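Local coordinates for N-terminal acetyltransferase-like protein (Chaetomium thermophilum, PDB 5NNP) that probably serves as the helical-repeat auxiliary subunit of an N-terminal acetyltransferase, a complex that transfers acetyl groups to the N termini of proteins, at residues 79-82 with 83-86; 96-99 with 100-104; 185-188 with 189-193; 416-419 with 420-423; 448-451 with 452-456. All blocks are in the same frame, centred on the assembly; numbering follows the deposited sequence.

Contact 1: 79-82 with 83-86; sequences ICWH and VYGI
In helix 78-90, the first helix of a predicted tetratricopeptide (TPR) repeat, His-82 and Ile-86 meet one turn apart. The imidazole of His-82 presents one face to the isoleucine, whose CD1 lies 4.0 Å from the ring centroid, displaced toward the rim; this is a CH-pi contact, made mostly with CD2 and NE2. Ile-86 gets there because its CG1 is anti to the carbonyl carbon (chi1 -66°), which leads the longer branch back along the helix, where CG1 also packs 3.2 Å from His-82 O. A flexible, unbranched end on a beta-branched residue suits this place: CD1 can reach the ring while CG2 points elsewhere. A second pair, Trp-81 and Tyr-84, run side by side in the same direction, and Trp-81 CZ3 comes 4.2 Å from Tyr-84 CD2. Trp-81 helps join the two helices of the TPR hairpin by meeting Phe-103 of helix 94-107 edge-to-face, and it donates its indole N-H to Met-75 O. Gly-85 lacks a side chain on the surface that faces this second helix, which allows close approach there. Below the side chains, Val-83 N bonds Ile-79 O at 2.9 Å and nearly straight (173°), and Ile-86 N bonds His-82 O at 2.9 Å. Compact Val-83 and Cys-80 fit against Ser-48 of helix 44-55, with Val-83 CG2 4.3 Å from Ile-79 CG2.

Contact 2: 96-99 with 100-104; sequences EAIK and AYKFA
Tyr-101 sets its ring edge beside Ala-97, one turn earlier on helix 94-107, and its side chain can be traced outward. CB starts 3.5 Å from Ala-97 O. CG draws no closer to that oxygen, but CD1 comes to 3.2 Å from Ala-97 O, which sits at the edge of the ring and near its plane; the same CD1 is 4.4 Å from Ala-97 CB. A chi1 of -88° places the ring there, and a methyl group at position 97 leaves room for it. Farther out, CE1 packs on the backbone of Gly-85 and OH on Ile-86 of helix 78-90, while the ring meets the His-82 ring with their planes at about 75°. Asp-117, Leu-118 and Leu-121 of helix 112-124 also touch the tyrosine.

The oxygen beside the ring is itself engaged: Tyr-101 N bonds Ala-97 O at 2.9 Å and almost straight (178°). Ala-100 N divides itself weakly between Glu-96 O and Ala-97 O, and Lys-102 N bonds Ile-98 O at 2.9 Å. The helix is thus two-sided. Long, charged Lys-99 and Lys-102 occupy its exposed surface, whereas small Ala-97 and Ala-100 are buried, Ala-100 CB against the backbone of Trp-81. Counted from the start of the predicted TPR repeat, Ala-97, Tyr-101 and Ala-104 fall at signature positions 20, 24 and 27 (small, aromatic, small), just as Trp-81 and Gly-85 fall at 4 and 8.

Contact 3: 185-188 with 189-193; sequences LEHS and EALLY
His-187 and Leu-191 are brought together by complementary first torsions: the histidine CG is anti to its own backbone nitrogen (chi1 -176°), sending the ring forward along helix 185-200, while the leucine CG is anti to the carbonyl carbon (chi1 -71°), leaning back. The leucine therefore lies over one face of the imidazole, a CH-pi contact with CG 4.3 Å from the ring centroid and set toward the rim. Its CD1 reaches the CD2-NE2 side of the imidazole, 3.6 Å from His-187 NE2. A flat ring and a branched aliphatic chain suit each other here, since the face is apolar even though the edge carries nitrogens.

These are the opening turns of the helix, with Asp-184 OD1 bonded to His-187 N just ahead, and another protein chain packs an aromatic side chain on Leu-185 and a polar one on Glu-189. Glu-189 folds back over the preceding turn, its CG 3.4 Å from Leu-185 O and 4.2 Å from Leu-185 CD1. A water donates to Glu-189 OE2 at 2.7 Å and also lies near Ser-188 OG, which bonds Leu-219 N. Beneath, Glu-189 N bonds Leu-185 O at 2.9 Å and Leu-191 N bonds His-187 O at 3.0 Å.

Buried polar groups are thus paid for from outside the helix. Glu-189 OE1 forms a salt bridge with Arg-538, which would favour its ionised form, and the bond between His-187 ND1 and Arg-146 NH2 is consistent with an imidazole that accepts at ND1 and probably stays neutral.

Contact 4: 416-419 with 420-423; sequences RIFK and HQGD. With PO4 (phosphate ion), chain U.
Van der Waals packing joins Arg-416 and His-420, which run side by side near the C-terminal end of helix 408-421. Arg-416 CG lies 3.7 Å from His-420 CE1, with guanidinium and ring planes 50° apart, and Arg-416 O lies over one face of the imidazole. On another flank, Gln-421 OE1 meets the edge of the Phe-418 ring, 3.4 Å from CD1.

Hydrogen bonds from Arg-416 hold a phosphate, probably from the crystallisation liquor. The arginine presents its guanidinium edge, NE at 3.1 Å and NH2 at 2.8 Å from phosphate O4; a bend at chi3 (-73°) turns it there. An alanine in place of Arg-416 would probably cost the anion this two-pronged grip and the His-420 ring the aliphatic chain beside it. Lys-419 NZ comes near the anion too, 3.1 Å from its O2.

Backbone bonds end the helix in a Schellman motif: Asp-423 N bonds Phe-418 O at 3.0 Å, Gly-422 N bonds Lys-419 O at 2.9 Å, and Gly-422 takes a positive phi (98°) that suits glycine.

Asp-423 then caps Lys-426 N, opening helix 424-436, on which Phe-418 packs; Ile-417 faces helix 390-403, His-420 bonds Asn-383, and Arg-416 touches helix 442-454.

Contact 5: 448-451 with 452-456; sequences AAKY and QLRNN. With PO4 (phosphate ion), chain U.
Lys-450 and Arg-454 lie alongside one another, pointing the same way, with Lys-450 CE over one face of the guanidinium, 3.5 Å from Arg-454 NH2. The lysine is fully extended, and its whole length is used to bring NZ to phosphate O3 at 2.7 Å. Arg-454 instead turns at chi2 (-58°) and forms a salt bridge with Glu-492 of helix 487-499.

In the next shell, Gln-452 lays its CG 3.3 Å from Ala-448 O and offers OE1 to Thr-464. A leucine in its place would probably leave the Thr-464 hydroxyl without this acceptor in a buried setting. Small Ala-449 packs on Met-465 of helix 458-465, and Leu-453 on Phe-489 of helix 487-499.

Backbone bonds hold these groups in place: Gln-452 N to Ala-448 O at 2.9 Å and Arg-454 N to Lys-450 O at 2.7 Å. Helix 442-454 then closes in a Schellman motif, with Asn-456 at positive phi, its N bonded to Leu-453 O and Glu-457 N bonded to Gln-452 O.

Overall arrangement
The five contacts follow one another along an almost wholly helical chain. Contacts 1 to 3 lie within one helix each, whereas contacts 4 and 5 run over the last turns of helices 408-421 and 442-454 into the following loops. Contacts 1 and 2 occupy the consecutive helices 78-90 and 94-107 of one predicted TPR repeat and touch, their centres 8 Å apart. Contact 3, on helix 185-200, is about 34 Å from contact 2 between centres. Contacts 4 and 5 have centres 13 Å apart, touch through Tyr-451 and share one phosphate; contact 4 lies about 61 Å from contact 1 between centres, across the chain's centre. Short helices in series thus build an extended scaffold, consistent with an auxiliary subunit.

Contact 1: 79-82 with 83-86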
loop_
_atom_site.group_PDB
_atom_site.type_symbol
_atom_site.label_atom_id
_atom_site.label_comp_id
_atom_site.label_asym_id
_atom_site.label_seq_id
_atom_site.Cartn_x
_atom_site.Cartn_y
_atom_site.Cartn_z
ATOM N N ILE A 79 -8.580 38.325 -5.537
ATOM C CA ILE A 79 -7.216 38.180 -5.054
ATOM C C ILE A 79 -7.184 37.871 -3.560
ATOM O O ILE A 79 -6.509 36.928 -3.136
ATOM C CB ILE A 79 -6.390 39.436 -5.342
ATOM C CG1 ILE A 79 -6.158 39.558 -6.851
ATOM C CG2 ILE A 79 -5.071 39.402 -4.594
ATOM C CD1 ILE A 79 -5.708 40.960 -7.301
ATOM N N CYS A 80 -7.925 38.642 -2.767
ATOM C CA CYS A 80 -7.959 38.398 -1.330
ATOM C C CYS A 80 -8.421 36.960 -1.007
ATOM O O CYS A 80 -7.833 36.279 -0.161
ATOM C CB CYS A 80 -8.853 39.421 -0.636
ATOM S SG CYS A 80 -8.346 41.156 -0.894
ATOM N N TRP A 81 -9.450 36.488 -1.703
ATOM C CA TRP A 81 -9.953 35.146 -1.453
ATOM C C TRP A 81 -8.974 34.072 -1.955
ATOM O O TRP A 81 -8.733 33.076 -1.272
ATOM C CB TRP A 81 -11.341 34.978 -2.079
ATOM C CG TRP A 81 -12.389 35.732 -1.291
ATOM C CD1 TRP A 81 -12.966 36.930 -1.620
ATOM C CD2 TRP A 81 -12.945 35.358 -0.023
ATOM N NE1 TRP A 81 -13.853 37.317 -0.645
ATOM C CE2 TRP A 81 -13.862 36.372 0.348
ATOM C CE3 TRP A 81 -12.758 34.267 0.835
ATOM C CZ2 TRP A 81 -14.594 36.329 1.539
ATOM C CZ3 TRP A 81 -13.498 34.223 2.035
ATOM C CH2 TRP A 81 -14.401 35.256 2.368
ATOM N N HIS A 82 -8.396 34.300 -3.131
ATOM C CA HIS A 82 -7.368 33.417 -3.681
ATOM C C HIS A 82 -6.195 33.237 -2.702
ATOM O O HIS A 82 -5.790 32.112 -2.420
ATOM C CB HIS A 82 -6.878 33.967 -5.020
ATOM C CG HIS A 82 -6.070 33.001 -5.825
ATOM N ND1 HIS A 82 -5.374 33.378 -6.958
ATOM C CD2 HIS A 82 -5.840 31.677 -5.671
ATOM C CE1 HIS A 82 -4.757 32.327 -7.467
ATOM N NE2 HIS A 82 -5.022 31.279 -6.706
ATOM N N VAL A 83 -5.674 34.344 -2.178
ATOM C CA VAL A 83 -4.595 34.327 -1.190
ATOM C C VAL A 83 -4.966 33.495 0.042
ATOM O O VAL A 83 -4.212 32.615 0.479
ATOM C CB VAL A 83 -4.227 35.766 -0.730
ATOM C CG1 VAL A 83 -3.330 35.728 0.482
ATOM C CG2 VAL A 83 -3.557 36.529 -1.850
ATOM N N TYR A 84 -6.134 33.800 0.595
ATOM C CA TYR A 84 -6.670 33.091 1.748
ATOM C C TYR A 84 -6.631 31.570 1.511
ATOM O O TYR A 84 -6.233 30.800 2.383
ATOM C CB TYR A 84 -8.096 33.582 2.019
ATOM C CG TYR A 84 -8.619 33.393 3.434
ATOM C CD1 TYR A 84 -7.860 33.767 4.539
ATOM C CD2 TYR A 84 -9.905 32.891 3.661
ATOM C CE1 TYR A 84 -8.351 33.610 5.838
ATOM C CE2 TYR A 84 -10.398 32.723 4.952
ATOM C CZ TYR A 84 -9.619 33.084 6.031
ATOM O OH TYR A 84 -10.113 32.934 7.302
ATOM N N GLY A 85 -7.029 31.155 0.314
ATOM C CA GLY A 85 -7.003 29.756 -0.067
ATOM C C GLY A 85 -5.595 29.191 -0.135
ATOM O O GLY A 85 -5.319 28.116 0.402
ATOM N N ILE A 86 -4.703 29.930 -0.793
ATOM C CA ILE A 86 -3.305 29.542 -0.912
ATOM C C ILE A 86 -2.661 29.284 0.451
ATOM O O ILE A 86 -1.983 28.280 0.636
ATOM C CB ILE A 86 -2.509 30.618 -1.674
ATOM C CG1 ILE A 86 -2.991 30.686 -3.125
ATOM C CG2 ILE A 86 -1.012 30.325 -1.635
ATOM C CD1 ILE A 86 -2.408 31.843 -3.902
#

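Contact 2: 96-99 with 100-104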
loop_
_atom_site.group_PDB
_atom_site.type_symbol
_atom_site.label_atom_id
_atom_site.label_comp_id
_atom_site.label_asym_id
_atom_site.label_seq_id
_atom_site.Cartn_x
_atom_site.Cartn_y
_atom_site.Cartn_z
ATOM N N GLU A 96 -10.835 24.216 4.075
ATOM C CA GLU A 96 -11.020 25.655 4.148
ATOM C C GLU A 96 -10.473 26.289 2.876
ATOM O O GLU A 96 -10.934 27.342 2.450
ATOM C CB GLU A 96 -10.350 26.231 5.395
ATOM C CG GLU A 96 -11.021 25.785 6.682
ATOM C CD GLU A 96 -12.401 26.400 6.874
ATOM O OE1 GLU A 96 -12.501 27.654 6.943
ATOM O OE2 GLU A 96 -13.382 25.624 6.959
ATOM N N ALA A 97 -9.504 25.626 2.257
ATOM C CA ALA A 97 -8.986 26.084 0.974
ATOM C C ALA A 97 -10.086 26.054 -0.088
ATOM O O ALA A 97 -10.250 27.019 -0.861
ATOM C CB ALA A 97 -7.810 25.238 0.546
ATOM N N ILE A 98 -10.846 24.954 -0.112
ATOM C CA ILE A 98 -11.894 24.784 -1.114
ATOM C C ILE A 98 -12.925 25.921 -1.036
ATOM O O ILE A 98 -13.286 26.500 -2.053
ATOM C CB ILE A 98 -12.594 23.417 -0.978
ATOM C CG1 ILE A 98 -11.702 22.308 -1.540
ATOM C CG2 ILE A 98 -13.907 23.407 -1.741
ATOM C CD1 ILE A 98 -12.175 20.886 -1.249
ATOM N N LYS A 99 -13.364 26.257 0.173
ATOM C CA LYS A 99 -14.358 27.303 0.370
ATOM C C LYS A 99 -13.907 28.629 -0.225
ATOM O O LYS A 99 -14.713 29.373 -0.765
ATOM C CB LYS A 99 -14.647 27.494 1.863
ATOM C CG LYS A 99 -15.207 26.281 2.555
ATOM C CD LYS A 99 -15.229 26.506 4.055
ATOM C CE LYS A 99 -16.403 25.842 4.726
ATOM N NZ LYS A 99 -16.443 24.412 4.426
ATOM N N ALA A 100 -12.609 28.914 -0.104
ATOM C CA ALA A 100 -12.038 30.197 -0.502
ATOM C C ALA A 100 -11.732 30.246 -2.008
ATOM O O ALA A 100 -11.995 31.252 -2.674
ATOM C CB ALA A 100 -10.781 30.478 0.319
ATOM N N TYR A 101 -11.178 29.163 -2.543
ATOM C CA TYR A 101 -11.006 29.043 -3.988
ATOM C C TYR A 101 -12.345 29.177 -4.719
ATOM O O TYR A 101 -12.448 29.869 -5.739
ATOM C CB TYR A 101 -10.359 27.708 -4.341
ATOM C CG TYR A 101 -8.854 27.729 -4.339
ATOM C CD1 TYR A 101 -8.128 27.535 -3.171
ATOM C CD2 TYR A 101 -8.150 27.937 -5.519
ATOM C CE1 TYR A 101 -6.740 27.547 -3.184
ATOM C CE2 TYR A 101 -6.769 27.956 -5.539
ATOM C CZ TYR A 101 -6.067 27.761 -4.379
ATOM O OH TYR A 101 -4.686 27.778 -4.434
ATOM N N LYS A 102 -13.368 28.513 -4.185
ATOM C CA LYS A 102 -14.700 28.495 -4.792
ATOM C C LYS A 102 -15.301 29.897 -4.948
ATOM O O LYS A 102 -15.939 30.213 -5.959
ATOM C CB LYS A 102 -15.631 27.623 -3.957
ATOM C CG LYS A 102 -16.811 27.086 -4.703
ATOM C CD LYS A 102 -17.170 25.687 -4.218
ATOM C CE LYS A 102 -17.606 25.708 -2.774
ATOM N NZ LYS A 102 -18.166 24.385 -2.420
ATOM N N PHE A 103 -15.096 30.734 -3.937
ATOM C CA PHE A 103 -15.640 32.083 -3.947
ATOM C C PHE A 103 -14.805 32.990 -4.859
ATOM O O PHE A 103 -15.347 33.807 -5.629
ATOM C CB PHE A 103 -15.706 32.644 -2.527
ATOM C CG PHE A 103 -16.626 33.824 -2.387
ATOM C CD1 PHE A 103 -17.993 33.685 -2.598
ATOM C CD2 PHE A 103 -16.128 35.068 -2.040
ATOM C CE1 PHE A 103 -18.867 34.765 -2.461
ATOM C CE2 PHE A 103 -16.977 36.156 -1.906
ATOM C CZ PHE A 103 -18.357 36.010 -2.118
ATOM N N ALA A 104 -13.487 32.834 -4.782
ATOM C CA ALA A 104 -12.600 33.524 -5.713
ATOM C C ALA A 104 -13.035 33.253 -7.163
ATOM O O ALA A 104 -13.165 34.181 -7.973
ATOM C CB ALA A 104 -11.158 33.103 -5.486
#

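Contact 3: 185-188 with 189-193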
loop_
_atom_site.group_PDB
_atom_site.type_symbol
_atom_site.label_atom_id
_atom_site.label_comp_id
_atom_site.label_asym_id
_atom_site.label_seq_id
_atom_site.Cartn_x
_atom_site.Cartn_y
_atom_site.Cartn_z
ATOM N N LEU A 185 -1.339 5.150 -27.210
ATOM C CA LEU A 185 -1.544 4.553 -25.892
ATOM C C LEU A 185 -2.694 5.209 -25.131
ATOM O O LEU A 185 -3.407 4.541 -24.388
ATOM C CB LEU A 185 -0.267 4.631 -25.060
ATOM C CG LEU A 185 -0.366 3.911 -23.713
ATOM C CD1 LEU A 185 -0.671 2.457 -23.945
ATOM C CD2 LEU A 185 0.900 4.056 -22.918
ATOM N N GLU A 186 -2.868 6.515 -25.313
ATOM C CA GLU A 186 -3.964 7.232 -24.673
ATOM C C GLU A 186 -5.321 6.668 -25.120
ATOM O O GLU A 186 -6.196 6.378 -24.299
ATOM C CB GLU A 186 -3.880 8.728 -24.984
ATOM C CG GLU A 186 -4.916 9.582 -24.262
ATOM C CD GLU A 186 -4.912 11.021 -24.741
ATOM O OE1 GLU A 186 -4.950 11.244 -25.972
ATOM O OE2 GLU A 186 -4.862 11.938 -23.894
ATOM N N HIS A 187 -5.484 6.498 -26.426
ATOM C CA HIS A 187 -6.717 5.937 -26.957
ATOM C C HIS A 187 -6.916 4.500 -26.486
ATOM O O HIS A 187 -8.019 4.125 -26.101
ATOM C CB HIS A 187 -6.731 6.010 -28.481
ATOM C CG HIS A 187 -8.005 5.528 -29.091
ATOM N ND1 HIS A 187 -9.202 6.195 -28.936
ATOM C CD2 HIS A 187 -8.275 4.439 -29.848
ATOM C CE1 HIS A 187 -10.152 5.536 -29.572
ATOM N NE2 HIS A 187 -9.617 4.466 -30.134
ATOM N N SER A 188 -5.847 3.709 -26.490
ATOM C CA SER A 188 -5.906 2.323 -26.008
ATOM C C SER A 188 -6.380 2.219 -24.554
ATOM O O SER A 188 -7.288 1.447 -24.235
ATOM C CB SER A 188 -4.541 1.658 -26.146
ATOM O OG SER A 188 -4.540 0.383 -25.531
ATOM N N GLU A 189 -5.751 3.001 -23.685
ATOM C CA GLU A 189 -6.145 3.095 -22.289
ATOM C C GLU A 189 -7.566 3.611 -22.105
ATOM O O GLU A 189 -8.275 3.159 -21.206
ATOM C CB GLU A 189 -5.164 3.993 -21.533
ATOM C CG GLU A 189 -3.833 3.304 -21.260
ATOM C CD GLU A 189 -3.995 2.024 -20.449
ATOM O OE1 GLU A 189 -4.629 2.072 -19.374
ATOM O OE2 GLU A 189 -3.495 0.969 -20.893
ATOM N N ALA A 190 -7.982 4.546 -22.964
ATOM C CA ALA A 190 -9.330 5.084 -22.884
ATOM C C ALA A 190 -10.369 4.022 -23.224
ATOM O O ALA A 190 -11.441 4.001 -22.629
ATOM C CB ALA A 190 -9.487 6.285 -23.793
ATOM N N LEU A 191 -10.055 3.149 -24.181
ATOM C CA LEU A 191 -10.953 2.047 -24.529
ATOM C C LEU A 191 -11.100 1.060 -23.361
ATOM O O LEU A 191 -12.211 0.641 -23.028
ATOM C CB LEU A 191 -10.454 1.323 -25.769
ATOM C CG LEU A 191 -10.575 2.078 -27.098
ATOM C CD1 LEU A 191 -9.687 1.450 -28.148
ATOM C CD2 LEU A 191 -12.020 2.134 -27.589
ATOM N N LEU A 192 -9.993 0.709 -22.711
ATOM C CA LEU A 192 -10.089 -0.246 -21.626
ATOM C C LEU A 192 -10.836 0.347 -20.427
ATOM O O LEU A 192 -11.626 -0.336 -19.771
ATOM C CB LEU A 192 -8.702 -0.720 -21.213
ATOM C CG LEU A 192 -7.923 -1.561 -22.232
ATOM C CD1 LEU A 192 -6.528 -1.885 -21.690
ATOM C CD2 LEU A 192 -8.660 -2.851 -22.619
ATOM N N TYR A 193 -10.597 1.618 -20.146
ATOM C CA TYR A 193 -11.286 2.282 -19.040
ATOM C C TYR A 193 -12.808 2.231 -19.225
ATOM O O TYR A 193 -13.539 1.823 -18.308
ATOM C CB TYR A 193 -10.799 3.728 -18.893
ATOM C CG TYR A 193 -11.493 4.520 -17.801
ATOM C CD1 TYR A 193 -11.568 4.038 -16.504
ATOM C CD2 TYR A 193 -12.056 5.766 -18.069
ATOM C CE1 TYR A 193 -12.207 4.767 -15.499
ATOM C CE2 TYR A 193 -12.687 6.505 -17.075
ATOM C CZ TYR A 193 -12.762 6.001 -15.794
ATOM O OH TYR A 193 -13.394 6.741 -14.817
HETATM O O HOH W 1 -3.591 -0.177 -23.390
#

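Contact 4: 416-419 with 420-423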
loop_
_atom_site.group_PDB
_atom_site.type_symbol
_atom_site.label_atom_id
_atom_site.label_comp_id
_atom_site.label_asym_id
_atom_site.label_seq_id
_atom_site.Cartn_x
_atom_site.Cartn_y
_atom_site.Cartn_z
ATOM N N ARG A 416 16.046 -18.059 16.139
ATOM C CA ARG A 416 14.588 -18.038 16.207
ATOM C C ARG A 416 14.083 -19.102 17.174
ATOM O O ARG A 416 13.046 -18.935 17.818
ATOM C CB ARG A 416 13.979 -18.241 14.816
ATOM C CG ARG A 416 12.466 -18.156 14.778
ATOM C CD ARG A 416 11.932 -18.286 13.356
ATOM N NE ARG A 416 12.190 -17.093 12.550
ATOM C CZ ARG A 416 13.173 -16.977 11.660
ATOM N NH1 ARG A 416 14.009 -17.988 11.443
ATOM N NH2 ARG A 416 13.319 -15.845 10.975
ATOM N N ILE A 417 14.836 -20.191 17.288
ATOM C CA ILE A 417 14.509 -21.255 18.225
ATOM C C ILE A 417 14.706 -20.748 19.652
ATOM O O ILE A 417 13.857 -20.960 20.543
ATOM C CB ILE A 417 15.367 -22.506 17.952
ATOM C CG1 ILE A 417 15.121 -22.983 16.518
ATOM C CG2 ILE A 417 15.059 -23.619 18.935
ATOM C CD1 ILE A 417 15.895 -24.217 16.122
ATOM N N PHE A 418 15.820 -20.050 19.860
ATOM C CA PHE A 418 16.075 -19.410 21.147
ATOM C C PHE A 418 14.939 -18.472 21.493
ATOM O O PHE A 418 14.392 -18.539 22.591
ATOM C CB PHE A 418 17.393 -18.648 21.130
ATOM C CG PHE A 418 18.593 -19.535 21.112
ATOM C CD1 PHE A 418 18.535 -20.799 21.678
ATOM C CD2 PHE A 418 19.776 -19.113 20.528
ATOM C CE1 PHE A 418 19.639 -21.625 21.672
ATOM C CE2 PHE A 418 20.881 -19.934 20.510
ATOM C CZ PHE A 418 20.816 -21.193 21.085
ATOM N N LYS A 419 14.597 -17.596 20.550
ATOM C CA LYS A 419 13.432 -16.735 20.704
ATOM C C LYS A 419 12.220 -17.521 21.221
ATOM O O LYS A 419 11.621 -17.149 22.227
ATOM C CB LYS A 419 13.078 -16.048 19.382
ATOM C CG LYS A 419 12.060 -14.923 19.550
ATOM C CD LYS A 419 11.474 -14.464 18.237
ATOM C CE LYS A 419 10.250 -15.287 17.876
ATOM N NZ LYS A 419 9.671 -14.926 16.545
ATOM N N HIS A 420 11.878 -18.617 20.544
ATOM C CA HIS A 420 10.731 -19.423 20.954
ATOM C C HIS A 420 10.949 -20.074 22.309
ATOM O O HIS A 420 9.994 -20.292 23.054
ATOM C CB HIS A 420 10.415 -20.492 19.917
ATOM C CG HIS A 420 9.926 -19.943 18.616
ATOM N ND1 HIS A 420 10.223 -20.528 17.401
ATOM C CD2 HIS A 420 9.154 -18.869 18.334
ATOM C CE1 HIS A 420 9.656 -19.838 16.430
ATOM N NE2 HIS A 420 9.004 -18.822 16.968
ATOM N N GLN A 421 12.201 -20.391 22.636
ATOM C CA GLN A 421 12.510 -20.911 23.973
ATOM C C GLN A 421 12.390 -19.824 25.039
ATOM O O GLN A 421 12.353 -20.118 26.239
ATOM C CB GLN A 421 13.906 -21.531 24.004
ATOM C CG GLN A 421 13.974 -22.879 23.302
ATOM C CD GLN A 421 15.380 -23.450 23.248
ATOM O OE1 GLN A 421 16.362 -22.723 23.383
ATOM N NE2 GLN A 421 15.481 -24.758 23.045
ATOM N N GLY A 422 12.335 -18.569 24.594
ATOM C CA GLY A 422 12.150 -17.429 25.480
ATOM C C GLY A 422 13.429 -16.700 25.850
ATOM O O GLY A 422 13.404 -15.723 26.612
ATOM N N ASP A 423 14.549 -17.176 25.309
ATOM C CA ASP A 423 15.845 -16.590 25.603
ATOM C C ASP A 423 16.150 -15.468 24.606
ATOM O O ASP A 423 16.907 -15.658 23.644
ATOM C CB ASP A 423 16.936 -17.658 25.572
ATOM C CG ASP A 423 18.203 -17.230 26.305
ATOM O OD1 ASP A 423 18.406 -16.010 26.515
ATOM O OD2 ASP A 423 19.004 -18.118 26.671
HETATM P P PO4 U . 10.959 -13.553 13.064
HETATM O O1 PO4 U . 12.013 -13.994 14.048
HETATM O O2 PO4 U . 9.603 -13.922 13.623
HETATM O O3 PO4 U . 11.016 -12.054 12.859
HETATM O O4 PO4 U . 11.203 -14.243 11.742
#

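Contact 5: 448-451 with 452-456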
loop_
_atom_site.group_PDB
_atom_site.type_symbol
_atom_site.label_atom_id
_atom_site.label_comp_id
_atom_site.label_asym_id
_atom_site.label_seq_id
_atom_site.Cartn_x
_atom_site.Cartn_y
_atom_site.Cartn_z
ATOM N N ALA A 448 18.565 -8.626 12.844
ATOM C CA ALA A 448 19.373 -8.477 14.043
ATOM C C ALA A 448 18.875 -7.279 14.844
ATOM O O ALA A 448 18.629 -7.382 16.047
ATOM C CB ALA A 448 20.864 -8.331 13.685
ATOM N N ALA A 449 18.691 -6.151 14.171
ATOM C CA ALA A 449 18.138 -4.968 14.827
ATOM C C ALA A 449 16.795 -5.255 15.516
ATOM O O ALA A 449 16.552 -4.799 16.629
ATOM C CB ALA A 449 17.981 -3.842 13.828
ATOM N N LYS A 450 15.931 -6.008 14.849
ATOM C CA LYS A 450 14.619 -6.322 15.386
ATOM C C LYS A 450 14.770 -7.140 16.651
ATOM O O LYS A 450 14.166 -6.830 17.689
ATOM C CB LYS A 450 13.774 -7.080 14.362
ATOM C CG LYS A 450 12.408 -7.531 14.883
ATOM C CD LYS A 450 11.752 -8.510 13.915
ATOM C CE LYS A 450 10.400 -9.006 14.419
ATOM N NZ LYS A 450 9.661 -9.731 13.346
ATOM N N TYR A 451 15.590 -8.185 16.563
ATOM C CA TYR A 451 15.865 -9.030 17.722
ATOM C C TYR A 451 16.463 -8.241 18.897
ATOM O O TYR A 451 16.144 -8.497 20.054
ATOM C CB TYR A 451 16.774 -10.191 17.317
ATOM C CG TYR A 451 15.967 -11.364 16.817
ATOM C CD1 TYR A 451 14.951 -11.174 15.896
ATOM C CD2 TYR A 451 16.192 -12.651 17.289
ATOM C CE1 TYR A 451 14.187 -12.225 15.449
ATOM C CE2 TYR A 451 15.431 -13.715 16.840
ATOM C CZ TYR A 451 14.427 -13.492 15.925
ATOM O OH TYR A 451 13.659 -14.541 15.476
ATOM N N GLN A 452 17.295 -7.257 18.602
ATOM C CA GLN A 452 17.853 -6.430 19.653
ATOM C C GLN A 452 16.773 -5.564 20.310
ATOM O O GLN A 452 16.738 -5.434 21.545
ATOM C CB GLN A 452 19.001 -5.591 19.090
ATOM C CG GLN A 452 20.232 -6.450 18.758
ATOM C CD GLN A 452 21.265 -5.748 17.889
ATOM O OE1 GLN A 452 21.014 -4.665 17.356
ATOM N NE2 GLN A 452 22.440 -6.368 17.741
ATOM N N LEU A 453 15.882 -4.994 19.497
ATOM C CA LEU A 453 14.730 -4.268 20.027
ATOM C C LEU A 453 13.813 -5.193 20.830
ATOM O O LEU A 453 13.273 -4.802 21.858
ATOM C CB LEU A 453 13.939 -3.597 18.903
ATOM C CG LEU A 453 14.668 -2.503 18.126
ATOM C CD1 LEU A 453 13.816 -2.045 16.974
ATOM C CD2 LEU A 453 15.000 -1.333 19.024
ATOM N N ARG A 454 13.630 -6.417 20.352
ATOM C CA ARG A 454 12.871 -7.405 21.110
ATOM C C ARG A 454 13.537 -7.688 22.458
ATOM O O ARG A 454 12.862 -8.067 23.412
ATOM C CB ARG A 454 12.717 -8.704 20.314
ATOM C CG ARG A 454 11.783 -8.591 19.135
ATOM C CD ARG A 454 10.407 -8.145 19.582
ATOM N NE ARG A 454 9.484 -7.963 18.464
ATOM C CZ ARG A 454 8.756 -8.932 17.916
ATOM N NH1 ARG A 454 8.853 -10.173 18.360
ATOM N NH2 ARG A 454 7.931 -8.659 16.915
ATOM N N ASN A 455 14.853 -7.496 22.528
ATOM C CA ASN A 455 15.591 -7.616 23.783
ATOM C C ASN A 455 15.760 -6.261 24.486
ATOM O O ASN A 455 16.574 -6.108 25.384
ATOM C CB ASN A 455 16.955 -8.247 23.534
ATOM C CG ASN A 455 17.629 -8.698 24.806
ATOM O OD1 ASN A 455 16.977 -9.123 25.747
ATOM N ND2 ASN A 455 18.944 -8.621 24.831
ATOM N N ASN A 456 14.963 -5.294 24.054
ATOM C CA ASN A 456 14.962 -3.951 24.592
ATOM C C ASN A 456 16.293 -3.232 24.511
ATOM O O ASN A 456 16.565 -2.382 25.350
ATOM C CB ASN A 456 14.485 -3.958 26.038
ATOM C CG ASN A 456 13.015 -4.266 26.159
ATOM O OD1 ASN A 456 12.302 -4.319 25.161
ATOM N ND2 ASN A 456 12.547 -4.468 27.388
HETATM P P PO4 U . 10.959 -13.553 13.064
HETATM O O1 PO4 U . 12.013 -13.994 14.048
HETATM O O2 PO4 U . 9.603 -13.922 13.623
HETATM O O3 PO4 U . 11.016 -12.054 12.859
HETATM O O4 PO4 U . 11.203 -14.243 11.742
#